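Local coordinates for type IV pilus assembly protein PilF (Thermus thermophilus HB8, PDB 5OIU), which probably hydrolyses ATP as a hexameric AAA+ motor of the P-loop NTPase class to power assembly of type IV pili, at residues K171-E177 against Q210-M216; T230-L234 against N264-A268. All blocks are in the same frame, centred on the assembly; numbering follows the deposited sequence.

Contact 1. Residues K171-E177 against Q210-M216; sequences KNTQTIE and QDPDIIM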
ATOM      1  N   LYS C 171     -22.725  19.468 -32.493  1.00 36.58           N
ATOM      2  CA  LYS C 171     -22.452  18.601 -31.347  1.00 39.67           C
ATOM      3  C   LYS C 171     -23.529  18.729 -30.267  1.00 37.83           C
ATOM      4  O   LYS C 171     -24.125  19.796 -30.083  1.00 38.73           O
ATOM      5  CB  LYS C 171     -21.074  18.923 -30.726  1.00 34.25           C
ATOM      6  CG  LYS C 171     -19.858  18.642 -31.611  1.00 36.79           C
ATOM      7  CD  LYS C 171     -18.557  18.874 -30.846  1.00 34.99           C
ATOM      8  CE  LYS C 171     -17.433  19.385 -31.732  1.00 39.09           C
ATOM      9  NZ  LYS C 171     -16.376  20.130 -30.935  1.00 47.21           N
ATOM     10  N   ASN C 172     -23.777  17.635 -29.535  1.00 36.73           N
ATOM     11  CA  ASN C 172     -24.631  17.676 -28.346  1.00 35.28           C
ATOM     12  C   ASN C 172     -23.736  17.846 -27.121  1.00 35.40           C
ATOM     13  O   ASN C 172     -22.985  16.931 -26.762  1.00 35.05           O
ATOM     14  CB  ASN C 172     -25.510  16.429 -28.217  1.00 33.86           C
ATOM     15  CG  ASN C 172     -26.337  16.412 -26.908  1.00 33.80           C
ATOM     16  OD1 ASN C 172     -26.648  17.463 -26.343  1.00 31.30           O
ATOM     17  ND2 ASN C 172     -26.694  15.207 -26.434  1.00 29.56           N
ATOM     18  N   THR C 173     -23.818  19.022 -26.497  1.00 28.46           N
ATOM     19  CA  THR C 173     -23.125  19.343 -25.258  1.00 29.38           C
ATOM     20  C   THR C 173     -24.103  19.295 -24.094  1.00 32.94           C
ATOM     21  O   THR C 173     -25.130  19.980 -24.115  1.00 34.57           O
ATOM     22  CB  THR C 173     -22.498  20.726 -25.349  1.00 34.73           C
ATOM     23  OG1 THR C 173     -21.663  20.769 -26.516  1.00 37.50           O
ATOM     24  CG2 THR C 173     -21.690  21.058 -24.069  1.00 32.82           C
ATOM     25  N   GLN C 174     -23.773  18.497 -23.080  1.00 35.14           N
ATOM     26  CA  GLN C 174     -24.633  18.264 -21.925  1.00 33.35           C
ATOM     27  C   GLN C 174     -23.819  18.387 -20.640  1.00 34.21           C
ATOM     28  O   GLN C 174     -22.791  17.715 -20.489  1.00 36.46           O
ATOM     29  CB  GLN C 174     -25.280  16.883 -22.019  1.00 29.18           C
ATOM     30  CG  GLN C 174     -26.161  16.535 -20.842  1.00 33.08           C
ATOM     31  CD  GLN C 174     -27.420  17.369 -20.812  1.00 35.80           C
ATOM     32  OE1 GLN C 174     -28.279  17.249 -21.698  1.00 30.67           O
ATOM     33  NE2 GLN C 174     -27.540  18.228 -19.797  1.00 31.51           N
ATOM     34  N   THR C 175     -24.283  19.227 -19.714  1.00 31.45           N
ATOM     35  CA  THR C 175     -23.638  19.457 -18.428  1.00 30.26           C
ATOM     36  C   THR C 175     -24.488  18.888 -17.293  1.00 35.13           C
ATOM     37  O   THR C 175     -25.698  18.706 -17.423  1.00 34.14           O
ATOM     38  CB  THR C 175     -23.405  20.956 -18.168  1.00 33.70           C
ATOM     39  OG1 THR C 175     -24.643  21.576 -17.808  1.00 35.11           O
ATOM     40  CG2 THR C 175     -22.888  21.666 -19.386  1.00 33.74           C
ATOM     41  N   ILE C 176     -23.836  18.603 -16.169  1.00 34.78           N
ATOM     42  CA  ILE C 176     -24.503  18.387 -14.891  1.00 34.95           C
ATOM     43  C   ILE C 176     -23.777  19.238 -13.849  1.00 35.16           C
ATOM     44  O   ILE C 176     -22.544  19.187 -13.736  1.00 36.32           O
ATOM     45  CB  ILE C 176     -24.541  16.894 -14.493  1.00 37.81           C
ATOM     46  CG1 ILE C 176     -25.310  16.701 -13.183  1.00 35.88           C
ATOM     47  CG2 ILE C 176     -23.149  16.286 -14.442  1.00 31.69           C
ATOM     48  CD1 ILE C 176     -26.736  17.138 -13.266  1.00 30.52           C
ATOM     49  N   GLU C 177     -24.531  20.052 -13.119  1.00 36.87           N
ATOM     50  CA  GLU C 177     -23.947  21.162 -12.373  1.00 37.59           C
ATOM     51  C   GLU C 177     -24.631  21.314 -11.023  1.00 35.77           C
ATOM     52  O   GLU C 177     -25.823  21.034 -10.875  1.00 42.11           O
ATOM     53  CB  GLU C 177     -24.041  22.481 -13.162  1.00 34.33           C
ATOM     54  CG  GLU C 177     -23.446  22.414 -14.557  1.00 34.62           C
ATOM     55  CD  GLU C 177     -23.394  23.763 -15.235  1.00 43.79           C
ATOM     56  OE1 GLU C 177     -22.974  24.746 -14.576  1.00 48.72           O
ATOM     57  OE2 GLU C 177     -23.789  23.846 -16.422  1.00 37.46           O
ATOM     58  N   GLN C 210     -28.508   9.808 -24.109  1.00 35.79           N
ATOM     59  CA  GLN C 210     -28.882  11.113 -24.631  1.00 38.12           C
ATOM     60  C   GLN C 210     -28.021  11.538 -25.802  1.00 37.65           C
ATOM     61  O   GLN C 210     -28.005  12.727 -26.150  1.00 34.00           O
ATOM     62  CB  GLN C 210     -28.814  12.156 -23.513  1.00 35.82           C
ATOM     63  CG  GLN C 210     -30.037  12.151 -22.608  1.00 36.23           C
ATOM     64  CD  GLN C 210     -31.120  13.121 -23.094  1.00 37.41           C
ATOM     65  OE1 GLN C 210     -30.812  14.208 -23.576  1.00 37.12           O
ATOM     66  NE2 GLN C 210     -32.385  12.729 -22.965  1.00 35.96           N
ATOM     67  N   ASP C 211     -27.302  10.582 -26.400  1.00 28.98           N
ATOM     68  CA  ASP C 211     -26.424  10.745 -27.560  1.00 30.98           C
ATOM     69  C   ASP C 211     -25.641  12.051 -27.446  1.00 37.01           C
ATOM     70  O   ASP C 211     -25.783  12.958 -28.298  1.00 33.75           O
ATOM     71  CB  ASP C 211     -27.227  10.662 -28.855  1.00 33.79           C
ATOM     72  CG  ASP C 211     -26.402  10.847 -30.153  1.00 36.24           C
ATOM     73  OD1 ASP C 211     -25.458  10.048 -30.308  1.00 35.06           O
ATOM     74  OD2 ASP C 211     -26.842  11.606 -31.080  1.00 33.97           O
ATOM     75  N   PRO C 212     -24.779  12.184 -26.440  1.00 35.34           N
ATOM     76  CA  PRO C 212     -23.943  13.370 -26.314  1.00 32.57           C
ATOM     77  C   PRO C 212     -22.623  13.236 -27.075  1.00 33.26           C
ATOM     78  O   PRO C 212     -22.170  12.148 -27.437  1.00 33.90           O
ATOM     79  CB  PRO C 212     -23.694  13.415 -24.791  1.00 32.65           C
ATOM     80  CG  PRO C 212     -23.467  11.958 -24.409  1.00 35.19           C
ATOM     81  CD  PRO C 212     -24.404  11.170 -25.407  1.00 33.97           C
ATOM     82  N   ASP C 213     -21.990  14.381 -27.299  1.00 36.85           N
ATOM     83  CA  ASP C 213     -20.615  14.454 -27.762  1.00 28.74           C
ATOM     84  C   ASP C 213     -19.699  14.994 -26.682  1.00 36.03           C
ATOM     85  O   ASP C 213     -18.620  14.448 -26.437  1.00 33.67           O
ATOM     86  CB  ASP C 213     -20.509  15.348 -29.013  1.00 37.27           C
ATOM     87  CG  ASP C 213     -21.329  14.804 -30.187  1.00 38.12           C
ATOM     88  OD1 ASP C 213     -20.889  13.808 -30.807  1.00 37.09           O
ATOM     89  OD2 ASP C 213     -22.415  15.357 -30.460  1.00 35.39           O
ATOM     90  N   ILE C 214     -20.126  16.057 -26.010  1.00 37.93           N
ATOM     91  CA  ILE C 214     -19.366  16.701 -24.957  1.00 33.69           C
ATOM     92  C   ILE C 214     -20.183  16.618 -23.681  1.00 36.21           C
ATOM     93  O   ILE C 214     -21.350  17.027 -23.658  1.00 31.64           O
ATOM     94  CB  ILE C 214     -19.056  18.164 -25.307  1.00 34.82           C
ATOM     95  CG1 ILE C 214     -18.142  18.240 -26.536  1.00 32.18           C
ATOM     96  CG2 ILE C 214     -18.473  18.883 -24.089  1.00 26.94           C
ATOM     97  CD1 ILE C 214     -18.072  19.636 -27.161  1.00 34.83           C
ATOM     98  N   ILE C 215     -19.576  16.080 -22.630  1.00 28.22           N
ATOM     99  CA  ILE C 215     -20.198  16.013 -21.322  1.00 31.28           C
ATOM    100  C   ILE C 215     -19.392  16.876 -20.369  1.00 37.78           C
ATOM    101  O   ILE C 215     -18.156  16.799 -20.341  1.00 38.19           O
ATOM    102  CB  ILE C 215     -20.281  14.567 -20.811  1.00 30.10           C
ATOM    103  CG1 ILE C 215     -21.313  13.794 -21.638  1.00 32.13           C
ATOM    104  CG2 ILE C 215     -20.646  14.560 -19.339  1.00 24.54           C
ATOM    105  CD1 ILE C 215     -21.229  12.300 -21.508  1.00 24.90           C
ATOM    106  N   MET C 216     -20.084  17.687 -19.579  1.00 34.80           N
ATOM    107  CA  MET C 216     -19.443  18.490 -18.547  1.00 34.29           C
ATOM    108  C   MET C 216     -19.975  18.064 -17.188  1.00 39.08           C
ATOM    109  O   MET C 216     -21.175  18.183 -16.921  1.00 33.50           O
ATOM    110  CB  MET C 216     -19.686  19.980 -18.767  1.00 34.96           C
ATOM    111  CG  MET C 216     -18.637  20.861 -18.071  1.00 42.17           C
ATOM    112  SD  MET C 216     -18.888  21.099 -16.289  1.00 42.54           S
ATOM    113  CE  MET C 216     -19.979  22.524 -16.293  1.00 38.45           C
TER
HETATM  114  O   HOH W   1     -28.796  15.808 -23.897  1.00 30.60           O
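Asn172 meets the loop and the first residue of strand 214-217 with both backbone and side chain. Its N-H reaches the anti lone pair of Asp213 OD2 (N to OD2 2.8 Å, 170° at the hydrogen), an oxygen that also forms a salt bridge with Arg41 of the second subunit. Its carbonyl O is gripped twice, by Asp213 N at 2.8 Å in the carbonyl plane and by Ile214 N, tilted somewhat from that plane. With CG anti to the backbone N (chi1 176°), the amide is carried alongside Pro212, and ND2 donates to Asp211 O at 3.1 Å, arriving above the carbonyl plane. Beyond this knot Gln174 N to Ile214 O, Met216 N to Gln174 O and Ile176 N to Met216 O (2.8 Å) pair 173-177 and 214-217 as neighbouring parallel strands of the central P-loop NTPase sheet. One water donates to Gln174 OE1 (2.7 Å) and Gln210 OE1 (2.6 Å), bridging two amide oxygens; Gln210 NE2 bonds to Ser97 OG of the second subunit, and Gln174 NE2 turns back to Thr175 O. Thr175 OG1 is bonded to Glu177 OE2, which also receives Gln189 NE2, while Met216 CE sits over the face of the Glu177 carboxylate, 3.8 Å from its CD.

Contact 2. Residues T230-L234 against N264-A268; sequences TEAAL and NISAA
Leu234 and Ala268 bring the two helices together, and the interface between the segments is held by packing, with no hydrogen bond crossing it. The apolar contacts centre on the Ala268 methyl. Its CB lies 3.8 Å from Ala233 CB, and Leu234 CD2 and Thr230 CG2 also reach it, so that three residues of 230-234 converge on one small group. Leu234 spreads its two branches along the partner helix: CD2 sits against Ala267 CB at 3.4 Å, while CD1 approaches the side chain of Asn264, the two side chains crossing at about a right angle.

The contacts with polar groups are of van der Waals type. Thr230 chi1 is -53°, which sets OG1 beside the backbone N and sends CG2 to the partner helix, 3.5 Å from the backbone O of Asn264; the hydroxyl OG1 bonds instead to Ala226 O within its own helix.

The short axes come within 9.2 Å at a crossing angle of 48°, and the closest CA pair, Leu234 with Ala268, is 5.4 Å apart. Ala233 and Ala268 both touch Ile144 of strand 143-148, and Ala267 packs on Arg254 of the second subunit. Helix 262-268 leads directly into strand 269-281, so the inclined helix pair is joined to the central sheet by packing and by chain connection, as befits the alpha/beta core of a P-loop NTPase.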
ATOM      1  N   THR C 230     -15.178   8.500 -16.129  1.00 39.28           N
ATOM      2  CA  THR C 230     -14.065   7.858 -16.827  1.00 43.38           C
ATOM      3  C   THR C 230     -14.573   6.909 -17.905  1.00 41.77           C
ATOM      4  O   THR C 230     -14.012   6.850 -19.003  1.00 42.10           O
ATOM      5  CB  THR C 230     -13.167   7.101 -15.845  1.00 44.94           C
ATOM      6  OG1 THR C 230     -12.774   7.964 -14.781  1.00 40.32           O
ATOM      7  CG2 THR C 230     -11.912   6.600 -16.542  1.00 43.18           C
ATOM      8  N   GLU C 231     -15.639   6.168 -17.605  1.00 43.29           N
ATOM      9  CA  GLU C 231     -16.207   5.236 -18.576  1.00 45.24           C
ATOM     10  C   GLU C 231     -16.696   5.974 -19.817  1.00 44.62           C
ATOM     11  O   GLU C 231     -16.445   5.535 -20.947  1.00 41.75           O
ATOM     12  CB  GLU C 231     -17.345   4.442 -17.919  1.00 50.18           C
ATOM     13  CG  GLU C 231     -18.327   3.739 -18.864  1.00 56.11           C
ATOM     14  CD  GLU C 231     -19.487   3.059 -18.115  1.00 62.44           C
ATOM     15  OE1 GLU C 231     -19.527   3.150 -16.866  1.00 65.88           O
ATOM     16  OE2 GLU C 231     -20.354   2.431 -18.778  1.00 67.07           O
ATOM     17  N   ALA C 232     -17.370   7.115 -19.628  1.00 39.84           N
ATOM     18  CA  ALA C 232     -17.871   7.860 -20.779  1.00 40.77           C
ATOM     19  C   ALA C 232     -16.729   8.428 -21.615  1.00 40.06           C
ATOM     20  O   ALA C 232     -16.847   8.515 -22.838  1.00 40.59           O
ATOM     21  CB  ALA C 232     -18.812   8.973 -20.326  1.00 33.93           C
ATOM     22  N   ALA C 233     -15.611   8.802 -20.993  1.00 34.65           N
ATOM     23  CA  ALA C 233     -14.447   9.145 -21.797  1.00 38.35           C
ATOM     24  C   ALA C 233     -13.920   7.931 -22.562  1.00 43.01           C
ATOM     25  O   ALA C 233     -13.506   8.054 -23.719  1.00 40.08           O
ATOM     26  CB  ALA C 233     -13.357   9.745 -20.925  1.00 33.73           C
ATOM     27  N   LEU C 234     -13.947   6.746 -21.935  1.00 43.00           N
ATOM     28  CA  LEU C 234     -13.410   5.542 -22.570  1.00 42.16           C
ATOM     29  C   LEU C 234     -14.199   5.157 -23.817  1.00 42.45           C
ATOM     30  O   LEU C 234     -13.617   4.856 -24.865  1.00 42.28           O
ATOM     31  CB  LEU C 234     -13.409   4.384 -21.580  1.00 42.36           C
ATOM     32  CG  LEU C 234     -12.259   4.470 -20.586  1.00 47.10           C
ATOM     33  CD1 LEU C 234     -12.359   3.366 -19.556  1.00 46.22           C
ATOM     34  CD2 LEU C 234     -10.946   4.419 -21.341  1.00 43.54           C
ATOM     35  N   ASN C 264      -8.005   2.203 -16.466  1.00 40.04           N
ATOM     36  CA  ASN C 264      -9.016   3.099 -17.017  1.00 43.28           C
ATOM     37  C   ASN C 264      -8.593   4.569 -16.911  1.00 42.12           C
ATOM     38  O   ASN C 264      -8.913   5.363 -17.799  1.00 38.68           O
ATOM     39  CB  ASN C 264     -10.366   2.836 -16.337  1.00 44.67           C
ATOM     40  CG  ASN C 264     -11.076   1.579 -16.897  1.00 47.23           C
ATOM     41  OD1 ASN C 264     -10.704   1.060 -17.959  1.00 45.60           O
ATOM     42  ND2 ASN C 264     -12.096   1.103 -16.192  1.00 44.50           N
ATOM     43  N   ILE C 265      -7.844   4.947 -15.869  1.00 43.15           N
ATOM     44  CA  ILE C 265      -7.317   6.310 -15.804  1.00 40.30           C
ATOM     45  C   ILE C 265      -6.322   6.546 -16.931  1.00 38.51           C
ATOM     46  O   ILE C 265      -6.354   7.580 -17.610  1.00 40.48           O
ATOM     47  CB  ILE C 265      -6.680   6.574 -14.426  1.00 40.50           C
ATOM     48  CG1 ILE C 265      -7.698   6.351 -13.310  1.00 44.80           C
ATOM     49  CG2 ILE C 265      -6.099   7.954 -14.346  1.00 32.28           C
ATOM     50  CD1 ILE C 265      -7.150   6.599 -11.905  1.00 44.00           C
ATOM     51  N   SER C 266      -5.433   5.582 -17.158  1.00 40.89           N
ATOM     52  CA  SER C 266      -4.406   5.746 -18.182  1.00 45.13           C
ATOM     53  C   SER C 266      -5.020   5.878 -19.572  1.00 40.11           C
ATOM     54  O   SER C 266      -4.547   6.665 -20.401  1.00 38.14           O
ATOM     55  CB  SER C 266      -3.429   4.567 -18.135  1.00 45.09           C
ATOM     56  OG  SER C 266      -2.305   4.833 -18.959  1.00 50.98           O
ATOM     57  N   ALA C 267      -6.087   5.130 -19.834  1.00 36.02           N
ATOM     58  CA  ALA C 267      -6.681   5.094 -21.161  1.00 41.30           C
ATOM     59  C   ALA C 267      -7.510   6.335 -21.501  1.00 39.79           C
ATOM     60  O   ALA C 267      -7.717   6.608 -22.685  1.00 36.04           O
ATOM     61  CB  ALA C 267      -7.549   3.838 -21.294  1.00 38.38           C
ATOM     62  N   ALA C 268      -7.984   7.089 -20.507  1.00 42.07           N
ATOM     63  CA  ALA C 268      -9.020   8.105 -20.709  1.00 38.26           C
ATOM     64  C   ALA C 268      -8.550   9.526 -20.451  1.00 43.05           C
ATOM     65  O   ALA C 268      -8.998  10.458 -21.136  1.00 38.73           O
ATOM     66  CB  ALA C 268     -10.229   7.819 -19.806  1.00 30.72           C
TER

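How the contacts relate
Contact 1 joins two strands of the central sheet and contact 2 joins two helices that touch strand 143-148 of the same sheet; their centres lie about 16 Å apart. Helix 223-235 is the next element after strand 214-217, so the chain passes from one contact into the other, and they touch where Ile215 CD1 comes 4.3 Å from Ala232 CB. Contact 1 is near the nucleotide site: the side chain of Glu177 is about 8 Å from the bound magnesium ion and that of Met216 about 9 Å from ATP. Both contacts face the second subunit, where Asp211 of contact 1 also forms a salt bridge with Arg110 of that chain.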